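PDB 3GCF: terminal oxygenase component of carbazole 1,9a-dioxygenase from Nocardioides aromaticivorans, which probably catalyses the angular dioxygenation of carbazole, taking electrons from ferredoxin through a Rieske [2Fe-2S] cluster to a mononuclear iron(II) site. Local coordinates for residues A[74-79]-A[99-104]; A[68-73]-A[128-133]; A[53-58]-A[141-146]. All coordinates share one frame; numbering follows the deposited sequence.

Interaction 1: residues A[74-79]-A[99-104]; sequences GCAHRG and HGWTYD. With FES (Fe2/s2 (inorganic) cluster), chain Q.
His77, in the irregular loop 74-79, comes nearest to Trp101 on the strand-bearing segment 99-104, their CA atoms 7.7 Å apart, a spacing that leaves room for side chains and the [2Fe-2S] cluster. The cluster ties the segments together. Cys75 SG binds FE1 at 2.3 Å, and the other protein ligand of that iron is Cys96. His77 ND1 and His99 ND1 each bind FE2, which brings the two nitrogens within 3.0 Å of each other as fellow ligands of one metal. The imidazoles meet edge-to-face, an edge of His77 directed at the face of His99 with the planes at 74°. Trp101 supplies the flat wall: its indole lies nearly parallel to the His77 ring in an offset stack, 15° between planes, and His77 CB sits directly over the six-membered ring, 3.5 Å from its centroid. The His77 imidazole reaches past this wall to the iron because chi1 (-176°) places CG on the far side from the backbone N. Arg78 CG covers the other face of the same imidazole. Tyr103 contributes its hydroxyl, which accepts a bond from Ala76 N at 3.0 Å; the same OH lies 3.2 Å from Cys75 SG. Cys75 SG accepts a hydrogen bond from His77 N at 3.5 Å. Outward, His77 NE2 and His99 NE2 bond to Asp363 and Asp186 of the second subunit, and Arg78 forms a salt bridge with its Glu182. This is the Cys-His/Cys-His ligation of Rieske proteins. Histidine ligands in place of two of the cysteines of a plant-type cluster, together with N-H donation to the cysteine sulfur, are expected to raise the reduction potential, while the imidazoles on FE2 offer a likely electron route across the subunit boundary.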
ATOM      1  N   GLY A  74     -18.715   8.792  13.345  1.00 14.12           N
ATOM      2  CA  GLY A  74     -19.135   9.012  11.975  1.00 12.54           C
ATOM      3  C   GLY A  74     -20.413   9.829  11.983  1.00 14.02           C
ATOM      4  O   GLY A  74     -21.407   9.440  12.597  1.00 13.89           O
ATOM      5  N   CYS A  75     -20.383  10.972  11.309  1.00 13.11           N
ATOM      6  CA  CYS A  75     -21.537  11.856  11.243  1.00 11.81           C
ATOM      7  C   CYS A  75     -22.619  11.249  10.350  1.00 11.88           C
ATOM      8  O   CYS A  75     -22.322  10.591   9.351  1.00 10.48           O
ATOM      9  CB  CYS A  75     -21.101  13.218  10.691  1.00 12.32           C
ATOM     10  SG  CYS A  75     -22.363  14.506  10.720  1.00 12.11           S
ATOM     11  N   ALA A  76     -23.877  11.477  10.709  1.00 10.88           N
ATOM     12  CA  ALA A  76     -24.993  10.953   9.928  1.00 10.40           C
ATOM     13  C   ALA A  76     -25.181  11.725   8.620  1.00 10.91           C
ATOM     14  O   ALA A  76     -25.770  11.207   7.668  1.00 11.38           O
ATOM     15  CB  ALA A  76     -26.278  11.016  10.754  1.00  9.36           C
ATOM     16  N   HIS A  77     -24.685  12.958   8.573  1.00  8.96           N
ATOM     17  CA  HIS A  77     -24.829  13.798   7.383  1.00  8.87           C
ATOM     18  C   HIS A  77     -24.037  13.263   6.186  1.00  9.49           C
ATOM     19  O   HIS A  77     -24.614  12.706   5.250  1.00 10.57           O
ATOM     20  CB  HIS A  77     -24.383  15.228   7.702  1.00  9.30           C
ATOM     21  CG  HIS A  77     -24.580  16.190   6.572  1.00 11.07           C
ATOM     22  ND1 HIS A  77     -23.841  17.348   6.445  1.00 11.50           N
ATOM     23  CD2 HIS A  77     -25.463  16.192   5.545  1.00  9.98           C
ATOM     24  CE1 HIS A  77     -24.261  18.021   5.389  1.00 10.71           C
ATOM     25  NE2 HIS A  77     -25.245  17.342   4.826  1.00 10.19           N
ATOM     26  N   ARG A  78     -22.716  13.433   6.209  1.00  8.96           N
ATOM     27  CA  ARG A  78     -21.891  12.949   5.110  1.00 10.35           C
ATOM     28  C   ARG A  78     -20.823  11.945   5.558  1.00 10.87           C
ATOM     29  O   ARG A  78     -19.768  11.818   4.936  1.00 10.35           O
ATOM     30  CB  ARG A  78     -21.252  14.125   4.365  1.00  8.54           C
ATOM     31  CG  ARG A  78     -22.275  15.104   3.786  1.00  9.03           C
ATOM     32  CD  ARG A  78     -21.609  16.108   2.847  1.00  9.91           C
ATOM     33  NE  ARG A  78     -21.019  15.426   1.698  1.00 11.20           N
ATOM     34  CZ  ARG A  78     -21.365  15.642   0.434  1.00 11.75           C
ATOM     35  NH1 ARG A  78     -22.302  16.535   0.136  1.00  9.53           N
ATOM     36  NH2 ARG A  78     -20.783  14.948  -0.535  1.00 10.05           N
ATOM     37  N   GLY A  79     -21.109  11.251   6.654  1.00 11.32           N
ATOM     38  CA  GLY A  79     -20.226  10.214   7.159  1.00 11.18           C
ATOM     39  C   GLY A  79     -18.827  10.513   7.657  1.00 13.54           C
ATOM     40  O   GLY A  79     -18.075   9.574   7.908  1.00 15.47           O
ATOM     41  N   HIS A  99     -20.511  20.642   9.250  1.00  8.29           N
ATOM     42  CA  HIS A  99     -21.675  21.524   9.120  1.00  7.07           C
ATOM     43  C   HIS A  99     -22.342  21.789  10.471  1.00  9.22           C
ATOM     44  O   HIS A  99     -23.468  22.287  10.529  1.00  6.51           O
ATOM     45  CB  HIS A  99     -22.730  20.938   8.170  1.00  6.86           C
ATOM     46  CG  HIS A  99     -22.197  20.543   6.828  1.00  7.03           C
ATOM     47  ND1 HIS A  99     -21.633  19.309   6.588  1.00  6.48           N
ATOM     48  CD2 HIS A  99     -22.147  21.215   5.654  1.00  6.60           C
ATOM     49  CE1 HIS A  99     -21.259  19.239   5.321  1.00  8.57           C
ATOM     50  NE2 HIS A  99     -21.559  20.383   4.734  1.00  9.45           N
ATOM     51  N   GLY A 100     -21.658  21.433  11.557  1.00  9.69           N
ATOM     52  CA  GLY A 100     -22.210  21.673  12.880  1.00 10.06           C
ATOM     53  C   GLY A 100     -23.322  20.775  13.406  1.00  9.87           C
ATOM     54  O   GLY A 100     -23.951  21.111  14.409  1.00  9.55           O
ATOM     55  N   TRP A 101     -23.599  19.650  12.757  1.00  8.98           N
ATOM     56  CA  TRP A 101     -24.642  18.774  13.287  1.00 10.54           C
ATOM     57  C   TRP A 101     -24.191  18.385  14.696  1.00 10.66           C
ATOM     58  O   TRP A 101     -23.049  17.967  14.897  1.00 11.44           O
ATOM     59  CB  TRP A 101     -24.813  17.538  12.403  1.00  8.82           C
ATOM     60  CG  TRP A 101     -25.596  17.807  11.144  1.00  8.40           C
ATOM     61  CD1 TRP A 101     -25.638  18.978  10.433  1.00  5.68           C
ATOM     62  CD2 TRP A 101     -26.396  16.867  10.414  1.00  8.44           C
ATOM     63  NE1 TRP A 101     -26.411  18.822   9.306  1.00  7.22           N
ATOM     64  CE2 TRP A 101     -26.889  17.537   9.269  1.00  8.79           C
ATOM     65  CE3 TRP A 101     -26.743  15.521  10.613  1.00  8.88           C
ATOM     66  CZ2 TRP A 101     -27.710  16.906   8.326  1.00  7.83           C
ATOM     67  CZ3 TRP A 101     -27.559  14.895   9.676  1.00  7.99           C
ATOM     68  CH2 TRP A 101     -28.033  15.591   8.544  1.00  8.39           C
ATOM     69  N   THR A 102     -25.087  18.534  15.666  1.00 11.25           N
ATOM     70  CA  THR A 102     -24.766  18.255  17.061  1.00  9.94           C
ATOM     71  C   THR A 102     -25.606  17.125  17.637  1.00 11.25           C
ATOM     72  O   THR A 102     -26.830  17.097  17.491  1.00 11.51           O
ATOM     73  CB  THR A 102     -24.946  19.540  17.888  1.00 10.35           C
ATOM     74  OG1 THR A 102     -24.172  20.584  17.285  1.00  9.76           O
ATOM     75  CG2 THR A 102     -24.480  19.345  19.324  1.00  8.67           C
ATOM     76  N   TYR A 103     -24.939  16.194  18.308  1.00 11.50           N
ATOM     77  CA  TYR A 103     -25.619  15.039  18.872  1.00 11.79           C
ATOM     78  C   TYR A 103     -25.577  14.936  20.388  1.00 13.01           C
ATOM     79  O   TYR A 103     -24.609  15.350  21.034  1.00 13.01           O
ATOM     80  CB  TYR A 103     -25.030  13.753  18.290  1.00 10.34           C
ATOM     81  CG  TYR A 103     -24.972  13.716  16.780  1.00 10.11           C
ATOM     82  CD1 TYR A 103     -23.980  14.409  16.084  1.00  8.45           C
ATOM     83  CD2 TYR A 103     -25.910  12.992  16.046  1.00  8.37           C
ATOM     84  CE1 TYR A 103     -23.923  14.381  14.694  1.00  8.80           C
ATOM     85  CE2 TYR A 103     -25.861  12.959  14.652  1.00 11.16           C
ATOM     86  CZ  TYR A 103     -24.863  13.656  13.986  1.00  8.40           C
ATOM     87  OH  TYR A 103     -24.797  13.612  12.616  1.00  8.94           O
ATOM     88  N   ASP A 104     -26.643  14.359  20.937  1.00 13.93           N
ATOM     89  CA  ASP A 104     -26.785  14.131  22.372  1.00 15.04           C
ATOM     90  C   ASP A 104     -26.039  12.826  22.651  1.00 14.58           C
ATOM     91  O   ASP A 104     -26.368  11.787  22.081  1.00 14.11           O
ATOM     92  CB  ASP A 104     -28.270  13.967  22.718  1.00 16.95           C
ATOM     93  CG  ASP A 104     -28.513  13.754  24.198  1.00 22.80           C
ATOM     94  OD1 ASP A 104     -27.877  12.858  24.798  1.00 23.36           O
ATOM     95  OD2 ASP A 104     -29.356  14.482  24.765  1.00 27.34           O
TER
HETATM   96 FE1  FES Q 401     -21.156  16.273   9.830  1.00 10.19          FE
HETATM   97 FE2  FES Q 401     -22.143  17.604   7.694  1.00 10.51          FE
HETATM   98  S1  FES Q 401     -22.504  18.068   9.816  1.00 12.38           S
HETATM   99  S2  FES Q 401     -20.787  15.733   7.715  1.00  9.94           S

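Interaction 2: residues A[68-73]-A[128-133]; sequences VKAIAD and KVYPVQ
Ala70 CB and Val132 CG2 meet at 3.4 Å, a tight apolar contact at the centre of this strand pair. Alanine suits the place because its single methyl fits against the branched valine, whose CG1 reaches back to Val68 CG1. Tyr130 CB rests against Ala70 CB at 4.0 Å. Ile71 and Val129 form an antiparallel non-hydrogen-bonded pair; Ile71 CG1, anti to its backbone N (chi1 -176°), meets Val129 CG1 at 3.9 Å. The Tyr130 ring turns its edge to the 70-72 backbone, with Lys128 CG over one face, and its hydroxyl extends to Glu57. A lysine in place of Tyr130 would probably lose the aromatic edge packed along the 70-72 backbone and leave Glu57 without its hydroxyl partner. At the polar margin, Tyr130 N bonds to Ala70 O at 2.9 Å and Ala72 N to Lys128 O at 2.8 Å. Near Pro131 the strands part, and a water accepts from Ala70 N and donates to Tyr130 O. The pairing joins strands 67-72 and 129-135, neighbours in the larger antiparallel sheet of the Rieske domain fold.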
ATOM      1  N   VAL A  68     -17.720   8.753  31.127  1.00 16.02           N
ATOM      2  CA  VAL A  68     -17.174   8.395  29.827  1.00 14.88           C
ATOM      3  C   VAL A  68     -18.329   7.992  28.920  1.00 14.45           C
ATOM      4  O   VAL A  68     -19.167   7.167  29.289  1.00 15.25           O
ATOM      5  CB  VAL A  68     -16.170   7.219  29.943  1.00 15.71           C
ATOM      6  CG1 VAL A  68     -15.669   6.813  28.561  1.00 13.00           C
ATOM      7  CG2 VAL A  68     -15.000   7.621  30.829  1.00 12.19           C
ATOM      8  N   LYS A  69     -18.378   8.588  27.737  1.00 12.85           N
ATOM      9  CA  LYS A  69     -19.435   8.294  26.781  1.00 12.85           C
ATOM     10  C   LYS A  69     -18.821   7.733  25.505  1.00 12.86           C
ATOM     11  O   LYS A  69     -17.698   8.080  25.146  1.00 13.29           O
ATOM     12  CB  LYS A  69     -20.215   9.572  26.442  1.00 14.54           C
ATOM     13  CG  LYS A  69     -20.649  10.412  27.646  1.00 17.15           C
ATOM     14  CD  LYS A  69     -21.559   9.646  28.599  1.00 18.46           C
ATOM     15  CE  LYS A  69     -22.828   9.177  27.905  1.00 21.34           C
ATOM     16  NZ  LYS A  69     -23.715   8.410  28.831  1.00 24.37           N
ATOM     17  N   ALA A  70     -19.559   6.862  24.827  1.00 11.33           N
ATOM     18  CA  ALA A  70     -19.091   6.281  23.579  1.00 12.24           C
ATOM     19  C   ALA A  70     -20.141   6.487  22.493  1.00 12.05           C
ATOM     20  O   ALA A  70     -21.298   6.079  22.643  1.00 12.54           O
ATOM     21  CB  ALA A  70     -18.805   4.790  23.755  1.00 11.76           C
ATOM     22  N   ILE A  71     -19.733   7.121  21.399  1.00 11.05           N
ATOM     23  CA  ILE A  71     -20.636   7.380  20.287  1.00 10.00           C
ATOM     24  C   ILE A  71     -19.937   7.016  18.977  1.00 10.44           C
ATOM     25  O   ILE A  71     -18.712   7.033  18.897  1.00 12.03           O
ATOM     26  CB  ILE A  71     -21.073   8.875  20.272  1.00 10.05           C
ATOM     27  CG1 ILE A  71     -22.105   9.112  19.168  1.00  9.50           C
ATOM     28  CG2 ILE A  71     -19.860   9.785  20.062  1.00  9.04           C
ATOM     29  CD1 ILE A  71     -22.936  10.375  19.379  1.00 11.33           C
ATOM     30  N   ALA A  72     -20.713   6.668  17.958  1.00  9.94           N
ATOM     31  CA  ALA A  72     -20.137   6.304  16.674  1.00 11.43           C
ATOM     32  C   ALA A  72     -19.319   7.477  16.131  1.00 13.07           C
ATOM     33  O   ALA A  72     -19.781   8.625  16.131  1.00 11.96           O
ATOM     34  CB  ALA A  72     -21.238   5.925  15.695  1.00  8.81           C
ATOM     35  N   ASP A  73     -18.103   7.182  15.682  1.00 13.11           N
ATOM     36  CA  ASP A  73     -17.214   8.206  15.144  1.00 13.87           C
ATOM     37  C   ASP A  73     -17.481   8.400  13.650  1.00 14.10           C
ATOM     38  O   ASP A  73     -16.605   8.198  12.806  1.00 13.75           O
ATOM     39  CB  ASP A  73     -15.757   7.799  15.386  1.00 13.07           C
ATOM     40  CG  ASP A  73     -14.779   8.898  15.039  1.00 12.31           C
ATOM     41  OD1 ASP A  73     -15.189  10.076  14.969  1.00 13.38           O
ATOM     42  OD2 ASP A  73     -13.586   8.587  14.853  1.00 16.14           O
ATOM     43  N   LYS A 128     -25.450   5.832  16.392  1.00 15.48           N
ATOM     44  CA  LYS A 128     -25.245   4.854  17.447  1.00 14.90           C
ATOM     45  C   LYS A 128     -24.401   5.325  18.628  1.00 14.88           C
ATOM     46  O   LYS A 128     -23.381   5.997  18.458  1.00 12.58           O
ATOM     47  CB  LYS A 128     -24.606   3.605  16.829  1.00 18.46           C
ATOM     48  CG  LYS A 128     -24.015   2.601  17.813  1.00 23.53           C
ATOM     49  CD  LYS A 128     -25.072   1.720  18.461  1.00 25.76           C
ATOM     50  CE  LYS A 128     -24.416   0.591  19.257  1.00 28.10           C
ATOM     51  NZ  LYS A 128     -25.410  -0.252  19.975  1.00 29.18           N
ATOM     52  N   VAL A 129     -24.859   4.990  19.831  1.00 14.55           N
ATOM     53  CA  VAL A 129     -24.121   5.274  21.055  1.00 13.87           C
ATOM     54  C   VAL A 129     -23.935   3.888  21.669  1.00 14.10           C
ATOM     55  O   VAL A 129     -24.754   2.997  21.434  1.00 13.75           O
ATOM     56  CB  VAL A 129     -24.892   6.200  22.019  1.00 15.26           C
ATOM     57  CG1 VAL A 129     -24.877   7.622  21.483  1.00 13.17           C
ATOM     58  CG2 VAL A 129     -26.317   5.706  22.205  1.00 15.22           C
ATOM     59  N   TYR A 130     -22.866   3.682  22.432  1.00 14.28           N
ATOM     60  CA  TYR A 130     -22.630   2.358  23.009  1.00 13.62           C
ATOM     61  C   TYR A 130     -22.668   2.315  24.526  1.00 13.20           C
ATOM     62  O   TYR A 130     -22.316   3.280  25.197  1.00 15.41           O
ATOM     63  CB  TYR A 130     -21.268   1.807  22.562  1.00 12.61           C
ATOM     64  CG  TYR A 130     -21.020   1.839  21.077  1.00 13.50           C
ATOM     65  CD1 TYR A 130     -20.764   3.041  20.419  1.00 14.42           C
ATOM     66  CD2 TYR A 130     -21.043   0.665  20.324  1.00 12.22           C
ATOM     67  CE1 TYR A 130     -20.536   3.074  19.045  1.00 16.25           C
ATOM     68  CE2 TYR A 130     -20.819   0.686  18.955  1.00 14.87           C
ATOM     69  CZ  TYR A 130     -20.566   1.891  18.321  1.00 16.91           C
ATOM     70  OH  TYR A 130     -20.345   1.914  16.966  1.00 22.15           O
ATOM     71  N   PRO A 131     -23.103   1.184  25.092  1.00 13.73           N
ATOM     72  CA  PRO A 131     -23.130   1.122  26.554  1.00 12.92           C
ATOM     73  C   PRO A 131     -21.663   1.134  26.989  1.00 13.79           C
ATOM     74  O   PRO A 131     -20.821   0.494  26.355  1.00 13.62           O
ATOM     75  CB  PRO A 131     -23.797  -0.223  26.836  1.00 11.37           C
ATOM     76  CG  PRO A 131     -24.622  -0.480  25.597  1.00 12.84           C
ATOM     77  CD  PRO A 131     -23.704  -0.020  24.495  1.00 12.50           C
ATOM     78  N   VAL A 132     -21.358   1.867  28.051  1.00 14.14           N
ATOM     79  CA  VAL A 132     -19.995   1.953  28.552  1.00 15.04           C
ATOM     80  C   VAL A 132     -19.949   1.610  30.038  1.00 15.32           C
ATOM     81  O   VAL A 132     -20.873   1.918  30.780  1.00 14.73           O
ATOM     82  CB  VAL A 132     -19.433   3.388  28.388  1.00 16.32           C
ATOM     83  CG1 VAL A 132     -18.096   3.521  29.116  1.00 15.44           C
ATOM     84  CG2 VAL A 132     -19.271   3.719  26.916  1.00 17.09           C
ATOM     85  N   GLN A 133     -18.886   0.948  30.465  1.00 14.76           N
ATOM     86  CA  GLN A 133     -18.724   0.656  31.881  1.00 15.25           C
ATOM     87  C   GLN A 133     -17.247   0.682  32.211  1.00 14.24           C
ATOM     88  O   GLN A 133     -16.444  -0.011  31.587  1.00 15.35           O
ATOM     89  CB  GLN A 133     -19.315  -0.698  32.277  1.00 16.08           C
ATOM     90  CG  GLN A 133     -19.453  -0.823  33.797  1.00 19.23           C
ATOM     91  CD  GLN A 133     -20.151  -2.092  34.244  1.00 22.66           C
ATOM     92  OE1 GLN A 133     -21.144  -2.514  33.646  1.00 25.66           O
ATOM     93  NE2 GLN A 133     -19.648  -2.697  35.318  1.00 23.22           N
TER
HETATM   94  O   HOH W   1     -21.917   5.822  25.921  1.00  9.03           O

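Interaction 3: residues A[53-58]-A[141-146]; sequences TMLGEK and VFIGDE
Ile143, the residue most deeply covered here, is met by three side chains of the hairpin 53-58: Met54, Leu55 and Glu57. Its two branches divide the work. CG1 and CD1 face the methyl of Met54, Ile143 CG1 lying 4.1 Å from Met54 CE, while CG2, set anti to the backbone N, touches Leu55 CD2 at the same distance and comes within 3.3 Å of Glu57 OE2. A beta-branched residue serves well in such a spot, since it can fill two directions from one strand position. Met54, next in buried area, is long and flexible enough to reach across to the strand. Its chain bends at the last torsion (chi3 68°), bringing Met54 CE beside Val141 CB at 4.0 Å as well as against Ile143. Glu57 runs antiparallel alongside Ile143, its outer chain stretched out, and ends in a carboxylate with several partners. A water donates to Glu57 OE2 at 2.8 Å and accepts from Gly144 N at 2.8 Å, bridging the two segments; OE2 also pairs with Arg381, and OE1 is held by Tyr130. The negative group next to an isoleucine methyl is thus well provided with polar partners. Met54 to Glu57 form a type I' turn, in which Leu55 and Gly56 both take positive phi, and the Met54 and Glu57 backbones bond in both directions. The turn links strands 49-54 and 57-64, and its apolar side chains face the end of strand 138-143; strand 34-40 contributes His36 and Ala38 to the same packing, while Leu55 reaches Val291 and Pro292 of strand 285-292 in the other large sheet.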
ATOM      1  N   THR A  53     -11.046   2.060  17.412  1.00 12.07           N
ATOM      2  CA  THR A  53     -11.697   1.246  16.400  1.00 11.81           C
ATOM      3  C   THR A  53     -11.832  -0.124  17.033  1.00 12.85           C
ATOM      4  O   THR A  53     -10.836  -0.733  17.431  1.00 11.93           O
ATOM      5  CB  THR A  53     -10.851   1.150  15.109  1.00 12.65           C
ATOM      6  OG1 THR A  53     -10.669   2.461  14.565  1.00 13.15           O
ATOM      7  CG2 THR A  53     -11.554   0.288  14.067  1.00 11.32           C
ATOM      8  N   MET A  54     -13.064  -0.604  17.138  1.00 11.99           N
ATOM      9  CA  MET A  54     -13.309  -1.896  17.755  1.00 13.55           C
ATOM     10  C   MET A  54     -14.179  -2.766  16.869  1.00 14.66           C
ATOM     11  O   MET A  54     -15.263  -2.354  16.460  1.00 16.31           O
ATOM     12  CB  MET A  54     -13.994  -1.699  19.108  1.00 14.02           C
ATOM     13  CG  MET A  54     -13.179  -0.879  20.098  1.00 14.97           C
ATOM     14  SD  MET A  54     -14.121  -0.431  21.571  1.00 15.61           S
ATOM     15  CE  MET A  54     -14.329  -2.051  22.343  1.00  9.31           C
ATOM     16  N   LEU A  55     -13.695  -3.969  16.579  1.00 12.67           N
ATOM     17  CA  LEU A  55     -14.428  -4.907  15.748  1.00 12.98           C
ATOM     18  C   LEU A  55     -14.962  -4.240  14.481  1.00 12.43           C
ATOM     19  O   LEU A  55     -16.122  -4.426  14.111  1.00 13.83           O
ATOM     20  CB  LEU A  55     -15.579  -5.528  16.553  1.00 11.53           C
ATOM     21  CG  LEU A  55     -15.191  -6.493  17.684  1.00 12.02           C
ATOM     22  CD1 LEU A  55     -14.643  -5.731  18.882  1.00 11.15           C
ATOM     23  CD2 LEU A  55     -16.410  -7.296  18.098  1.00 12.61           C
ATOM     24  N   GLY A  56     -14.102  -3.463  13.829  1.00 14.16           N
ATOM     25  CA  GLY A  56     -14.471  -2.778  12.601  1.00 14.49           C
ATOM     26  C   GLY A  56     -15.215  -1.461  12.775  1.00 16.22           C
ATOM     27  O   GLY A  56     -15.387  -0.717  11.813  1.00 15.53           O
ATOM     28  N   GLU A  57     -15.657  -1.162  13.993  1.00 16.74           N
ATOM     29  CA  GLU A  57     -16.396   0.075  14.239  1.00 18.65           C
ATOM     30  C   GLU A  57     -15.543   1.202  14.804  1.00 16.70           C
ATOM     31  O   GLU A  57     -14.799   1.009  15.763  1.00 15.61           O
ATOM     32  CB  GLU A  57     -17.562  -0.181  15.201  1.00 20.24           C
ATOM     33  CG  GLU A  57     -18.609  -1.148  14.680  1.00 23.99           C
ATOM     34  CD  GLU A  57     -19.798  -1.261  15.614  1.00 26.43           C
ATOM     35  OE1 GLU A  57     -20.543  -0.269  15.751  1.00 30.35           O
ATOM     36  OE2 GLU A  57     -19.988  -2.337  16.216  1.00 27.97           O
ATOM     37  N   LYS A  58     -15.654   2.383  14.203  1.00 15.51           N
ATOM     38  CA  LYS A  58     -14.913   3.542  14.683  1.00 14.94           C
ATOM     39  C   LYS A  58     -15.759   4.159  15.792  1.00 13.85           C
ATOM     40  O   LYS A  58     -16.921   4.507  15.589  1.00 13.11           O
ATOM     41  CB  LYS A  58     -14.683   4.545  13.548  1.00 17.95           C
ATOM     42  CG  LYS A  58     -13.707   4.052  12.482  1.00 19.41           C
ATOM     43  CD  LYS A  58     -13.545   5.054  11.348  1.00 24.64           C
ATOM     44  CE  LYS A  58     -12.859   6.344  11.804  1.00 29.19           C
ATOM     45  NZ  LYS A  58     -11.426   6.138  12.188  1.00 33.45           N
ATOM     46  N   VAL A 141     -16.572  -1.197  26.498  1.00 11.88           N
ATOM     47  CA  VAL A 141     -17.652  -0.791  25.612  1.00 11.99           C
ATOM     48  C   VAL A 141     -18.376  -2.047  25.144  1.00 13.85           C
ATOM     49  O   VAL A 141     -17.739  -3.046  24.804  1.00 15.06           O
ATOM     50  CB  VAL A 141     -17.102  -0.050  24.369  1.00 12.50           C
ATOM     51  CG1 VAL A 141     -18.245   0.333  23.446  1.00 12.35           C
ATOM     52  CG2 VAL A 141     -16.324   1.184  24.796  1.00 11.96           C
ATOM     53  N   PHE A 142     -19.705  -2.010  25.126  1.00 14.44           N
ATOM     54  CA  PHE A 142     -20.460  -3.170  24.689  1.00 14.52           C
ATOM     55  C   PHE A 142     -20.712  -3.079  23.188  1.00 15.30           C
ATOM     56  O   PHE A 142     -21.401  -2.174  22.718  1.00 14.71           O
ATOM     57  CB  PHE A 142     -21.790  -3.262  25.438  1.00 15.27           C
ATOM     58  CG  PHE A 142     -22.486  -4.583  25.261  1.00 16.39           C
ATOM     59  CD1 PHE A 142     -22.080  -5.699  25.988  1.00 16.48           C
ATOM     60  CD2 PHE A 142     -23.512  -4.724  24.335  1.00 16.33           C
ATOM     61  CE1 PHE A 142     -22.682  -6.942  25.793  1.00 17.61           C
ATOM     62  CE2 PHE A 142     -24.124  -5.964  24.129  1.00 19.95           C
ATOM     63  CZ  PHE A 142     -23.705  -7.077  24.863  1.00 18.39           C
ATOM     64  N   ILE A 143     -20.140  -4.017  22.438  1.00 15.61           N
ATOM     65  CA  ILE A 143     -20.292  -4.048  20.988  1.00 17.11           C
ATOM     66  C   ILE A 143     -21.299  -5.133  20.607  1.00 18.20           C
ATOM     67  O   ILE A 143     -21.168  -6.281  21.030  1.00 17.94           O
ATOM     68  CB  ILE A 143     -18.948  -4.378  20.289  1.00 18.40           C
ATOM     69  CG1 ILE A 143     -17.837  -3.456  20.805  1.00 18.96           C
ATOM     70  CG2 ILE A 143     -19.100  -4.238  18.782  1.00 16.90           C
ATOM     71  CD1 ILE A 143     -18.035  -1.993  20.480  1.00 20.28           C
ATOM     72  N   GLY A 144     -22.294  -4.773  19.804  1.00 19.13           N
ATOM     73  CA  GLY A 144     -23.296  -5.738  19.390  1.00 20.80           C
ATOM     74  C   GLY A 144     -24.685  -5.131  19.376  1.00 23.29           C
ATOM     75  O   GLY A 144     -24.877  -4.011  19.849  1.00 22.97           O
ATOM     76  N   ASP A 145     -25.659  -5.870  18.851  1.00 26.22           N
ATOM     77  CA  ASP A 145     -27.033  -5.383  18.772  1.00 28.44           C
ATOM     78  C   ASP A 145     -27.880  -5.705  19.996  1.00 28.37           C
ATOM     79  O   ASP A 145     -28.880  -5.039  20.247  1.00 30.34           O
ATOM     80  CB  ASP A 145     -27.728  -5.952  17.533  1.00 32.90           C
ATOM     81  CG  ASP A 145     -27.027  -5.572  16.242  1.00 39.14           C
ATOM     82  OD1 ASP A 145     -26.803  -4.360  16.013  1.00 41.80           O
ATOM     83  OD2 ASP A 145     -26.705  -6.487  15.450  1.00 43.28           O
ATOM     84  N   GLU A 146     -27.492  -6.723  20.756  1.00 27.59           N
ATOM     85  CA  GLU A 146     -28.259  -7.109  21.938  1.00 27.29           C
ATOM     86  C   GLU A 146     -28.103  -6.108  23.071  1.00 27.42           C
ATOM     87  O   GLU A 146     -27.242  -5.230  23.026  1.00 27.12           O
ATOM     88  CB  GLU A 146     -27.815  -8.480  22.452  1.00 26.82           C
ATOM     89  CG  GLU A 146     -27.838  -9.599  21.434  1.00 27.01           C
ATOM     90  CD  GLU A 146     -27.439 -10.927  22.049  1.00 29.47           C
ATOM     91  OE1 GLU A 146     -26.763 -10.916  23.100  1.00 27.68           O
ATOM     92  OE2 GLU A 146     -27.790 -11.983  21.480  1.00 32.73           O
TER
HETATM   93  O   HOH W   2     -22.200  -2.712  17.879  1.00 31.61           O

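Interaction 1 is buried and built on metal ligation, stacked rings and partners from a second subunit; interactions 2 and 3 are held within one chain. Interactions 2 and 3 share the larger Rieske-domain sheet, but interaction 2 is a partly exposed backbone pairing of adjacent strands, whereas interaction 3 is a buried side-chain contact between a hairpin turn and a non-adjacent strand, bridged by water. They meet through Tyr130 OH and Glu57 OE1, and through Asp73 N and Lys58 O. Interaction 1 touches interaction 2 by packing of Tyr103 CB on Ile71 CD1. Segment 68-73 leads directly into 74-79, so the sheet runs straight into the cluster loop.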